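Local coordinates for botulinum neurotoxin type G (Clostridium botulinum, PDB 3MPP), which adheres to the host nerve-cell surface through its receptor-binding domain and delivers a protease light chain into the host cytosol, at residues N44-N49 with D183-N188. The protein carries 4 engineered substitutions. Sequence-based numbering, arbitrary orientation.
Sequences NSENSN and DFKLIN
Two waters converge on L186 O: the shorter bond, 2.6 Å from water 2, leads on weakly to S45 O, while water 1 reaches L186 O weakly and ties it to N44 OD1, 2.8 Å from that water. A third water carries the bridging on to the amide, accepting from L186 N at 2.9 Å and lying 2.6 Å from S48 O. Both backbone polar groups of L186 thus meet the loop through solvent. N44 is held further by its ND2, which bonds to D191 O and C189 O; with CG anti to the backbone N (chi1 -165°), its side chain crosses that of L186 at about a right angle, and methyl CD2 of L186 packs 3.8 Å from N44 CA. The loop passes from strand 39-43 of one sheet to strand 50-53 of another, which pairs antiparallel with strand 181-187, in the N-terminal, concanavalin-like half of the receptor-binding domain. Within the loop a type I turn runs from S45 to S48, and in one of its two conformers S45 OG takes the N-H of N47, an ST turn. K185 lies extended alongside this turn: its CG and CD run along N49 CB, and CE lies 3.9 Å from E46 CA. K185 NZ stays 5.5 Å from E46 OE2, so any attraction is probably long-range. Where the loop runs into strand 50-53, N49 CA makes a bent CA-H...O contact with F184 O at 3.2 Å, beside the backbone pairing of F184 with I50; the F184 ring turns off to meet F201 edge-to-face.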
ATOM      1  N   ASN A  44      14.611  13.001   8.599  1.00 24.38           N
ATOM      2  CA  ASN A  44      14.524  14.374   9.073  1.00 23.62           C
ATOM      3  C   ASN A  44      15.901  14.965   9.347  1.00 28.16           C
ATOM      4  O   ASN A  44      16.298  15.127  10.497  1.00 27.53           O
ATOM      5  CB  ASN A  44      13.642  14.496  10.320  1.00 24.54           C
ATOM      6  CG  ASN A  44      13.259  15.946  10.606  1.00 31.10           C
ATOM      7  OD1 ASN A  44      13.652  16.853   9.867  1.00 33.44           O
ATOM      8  ND2 ASN A  44      12.499  16.169  11.671  1.00 25.84           N
ATOM      9  N   SER A  45      16.619  15.274   8.276  1.00 28.67           N
ATOM     10  CA  SER A  45      17.959  15.837   8.373  0.59 28.77           C
ATOM     11  C   SER A  45      18.267  16.654   7.123  1.00 27.07           C
ATOM     12  O   SER A  45      17.763  16.350   6.033  1.00 25.01           O
ATOM     13  CB  SER A  45      18.994  14.714   8.534  0.59 28.04           C
ATOM     14  OG  SER A  45      20.275  15.105   8.064  0.59 25.20           O
ATOM     15  N   GLU A  46      19.104  17.669   7.271  1.00 24.61           N
ATOM     16  CA  GLU A  46      19.514  18.479   6.134  1.00 30.47           C
ATOM     17  C   GLU A  46      20.266  17.640   5.113  1.00 36.53           C
ATOM     18  O   GLU A  46      20.313  17.984   3.938  1.00 30.54           O
ATOM     19  CB  GLU A  46      20.407  19.632   6.597  1.00 24.38           C
ATOM     20  CG  GLU A  46      19.659  20.655   7.400  1.00 31.25           C
ATOM     21  CD  GLU A  46      20.512  21.861   7.742  1.00 34.01           C
ATOM     22  OE1 GLU A  46      21.739  21.837   7.476  1.00 38.12           O
ATOM     23  OE2 GLU A  46      19.941  22.824   8.285  1.00 36.45           O
ATOM     24  N   ASN A  47      20.863  16.539   5.559  1.00 28.75           N
ATOM     25  CA  ASN A  47      21.612  15.687   4.633  1.00 29.51           C
ATOM     26  C   ASN A  47      20.766  14.643   3.936  1.00 31.30           C
ATOM     27  O   ASN A  47      21.253  13.874   3.091  1.00 31.27           O
ATOM     28  CB  ASN A  47      22.818  15.074   5.323  1.00 27.42           C
ATOM     29  CG  ASN A  47      23.934  16.089   5.500  1.00 40.32           C
ATOM     30  OD1 ASN A  47      24.419  16.661   4.519  1.00 44.38           O
ATOM     31  ND2 ASN A  47      24.319  16.347   6.746  1.00 31.59           N
ATOM     32  N   SER A  48      19.486  14.633   4.279  1.00 25.33           N
ATOM     33  CA  SER A  48      18.543  13.734   3.637  1.00 24.41           C
ATOM     34  C   SER A  48      17.773  14.545   2.609  1.00 31.02           C
ATOM     35  O   SER A  48      16.671  15.033   2.877  1.00 35.45           O
ATOM     36  CB  SER A  48      17.565  13.140   4.657  1.00 24.36           C
ATOM     37  OG  SER A  48      16.817  12.088   4.050  1.00 27.18           O
ATOM     38  N   ASN A  49      18.365  14.728   1.440  1.00 35.40           N
ATOM     39  CA  ASN A  49      17.746  15.585   0.444  1.00 36.31           C
ATOM     40  C   ASN A  49      18.099  15.168  -0.975  1.00 38.73           C
ATOM     41  O   ASN A  49      19.115  14.516  -1.210  1.00 32.52           O
ATOM     42  CB  ASN A  49      18.153  17.035   0.669  1.00 38.15           C
ATOM     43  CG  ASN A  49      19.587  17.300   0.244  1.00 48.70           C
ATOM     44  OD1 ASN A  49      20.530  16.966   0.960  1.00 47.80           O
ATOM     45  ND2 ASN A  49      19.755  17.882  -0.938  1.00 48.97           N
ATOM     46  N   ASP A 183      13.280  20.624  -4.796  1.00 46.76           N
ATOM     47  CA  ASP A 183      13.919  20.071  -3.608  1.00 33.85           C
ATOM     48  C   ASP A 183      13.029  19.053  -2.920  1.00 34.50           C
ATOM     49  O   ASP A 183      11.898  19.360  -2.534  1.00 36.82           O
ATOM     50  CB  ASP A 183      14.260  21.163  -2.605  1.00 29.25           C
ATOM     51  CG  ASP A 183      15.476  21.975  -3.010  1.00 46.42           C
ATOM     52  OD1 ASP A 183      16.092  21.666  -4.055  1.00 43.34           O
ATOM     53  OD2 ASP A 183      15.811  22.927  -2.274  1.00 45.64           O
ATOM     54  N   PHE A 184      13.566  17.850  -2.749  1.00 31.09           N
ATOM     55  CA  PHE A 184      12.912  16.809  -1.966  1.00 29.92           C
ATOM     56  C   PHE A 184      13.602  16.777  -0.619  1.00 30.44           C
ATOM     57  O   PHE A 184      14.793  16.430  -0.524  1.00 31.27           O
ATOM     58  CB  PHE A 184      13.032  15.467  -2.672  1.00 28.83           C
ATOM     59  CG  PHE A 184      12.381  15.443  -4.024  1.00 33.71           C
ATOM     60  CD1 PHE A 184      11.156  14.826  -4.205  1.00 33.13           C
ATOM     61  CD2 PHE A 184      12.989  16.052  -5.110  1.00 38.46           C
ATOM     62  CE1 PHE A 184      10.549  14.803  -5.452  1.00 39.46           C
ATOM     63  CE2 PHE A 184      12.388  16.035  -6.368  1.00 46.32           C
ATOM     64  CZ  PHE A 184      11.166  15.412  -6.534  1.00 39.02           C
ATOM     65  N   LYS A 185      12.867  17.170   0.419  1.00 29.05           N
ATOM     66  CA  LYS A 185      13.468  17.406   1.725  1.00 32.54           C
ATOM     67  C   LYS A 185      12.394  17.780   2.737  1.00 30.45           C
ATOM     68  O   LYS A 185      11.459  18.490   2.403  1.00 30.01           O
ATOM     69  CB  LYS A 185      14.470  18.563   1.597  1.00 35.15           C
ATOM     70  CG  LYS A 185      15.242  18.895   2.839  1.00 42.99           C
ATOM     71  CD  LYS A 185      16.099  20.138   2.600  1.00 54.47           C
ATOM     72  CE  LYS A 185      17.092  20.362   3.731  1.00 61.16           C
ATOM     73  NZ  LYS A 185      18.134  21.359   3.351  1.00 65.40           N
ATOM     74  N   LEU A 186      12.527  17.298   3.969  1.00 30.56           N
ATOM     75  CA  LEU A 186      11.622  17.697   5.045  1.00 27.02           C
ATOM     76  C   LEU A 186      11.982  19.090   5.544  1.00 25.69           C
ATOM     77  O   LEU A 186      13.095  19.306   6.007  1.00 34.16           O
ATOM     78  CB  LEU A 186      11.691  16.711   6.216  1.00 22.84           C
ATOM     79  CG  LEU A 186      10.836  15.431   6.136  1.00 32.22           C
ATOM     80  CD1 LEU A 186      11.014  14.682   4.816  1.00 29.46           C
ATOM     81  CD2 LEU A 186      11.154  14.510   7.326  1.00 25.31           C
ATOM     82  N   ILE A 187      11.040  20.029   5.454  1.00 28.17           N
ATOM     83  CA  ILE A 187      11.253  21.381   5.978  1.00 24.98           C
ATOM     84  C   ILE A 187      10.284  21.687   7.110  1.00 29.34           C
ATOM     85  O   ILE A 187       9.068  21.557   6.934  1.00 27.38           O
ATOM     86  CB  ILE A 187      11.042  22.465   4.887  1.00 30.30           C
ATOM     87  CG1 ILE A 187      11.770  22.099   3.584  1.00 29.88           C
ATOM     88  CG2 ILE A 187      11.471  23.847   5.409  1.00 33.39           C
ATOM     89  CD1 ILE A 187      13.258  21.908   3.741  1.00 33.43           C
ATOM     90  N   ASN A 188      10.825  22.115   8.249  1.00 26.66           N
ATOM     91  CA  ASN A 188      10.037  22.473   9.433  1.00 32.30           C
ATOM     92  C   ASN A 188       9.415  21.284  10.183  1.00 32.04           C
ATOM     93  O   ASN A 188       8.468  21.456  10.959  1.00 31.36           O
ATOM     94  CB  ASN A 188       8.940  23.484   9.078  1.00 40.15           C
ATOM     95  CG  ASN A 188       9.482  24.714   8.385  1.00 45.14           C
ATOM     96  OD1 ASN A 188      10.548  25.229   8.744  1.00 43.48           O
ATOM     97  ND2 ASN A 188       8.751  25.197   7.373  1.00 42.85           N
TER
HETATM   98  O   HOH W   1      12.486  19.243   8.963  1.00 24.92           O
HETATM   99  O   HOH W   2      15.600  18.473   6.125  1.00 33.88           O
HETATM  100  O   HOH W   3      14.911  15.754   4.698  1.00 27.58           O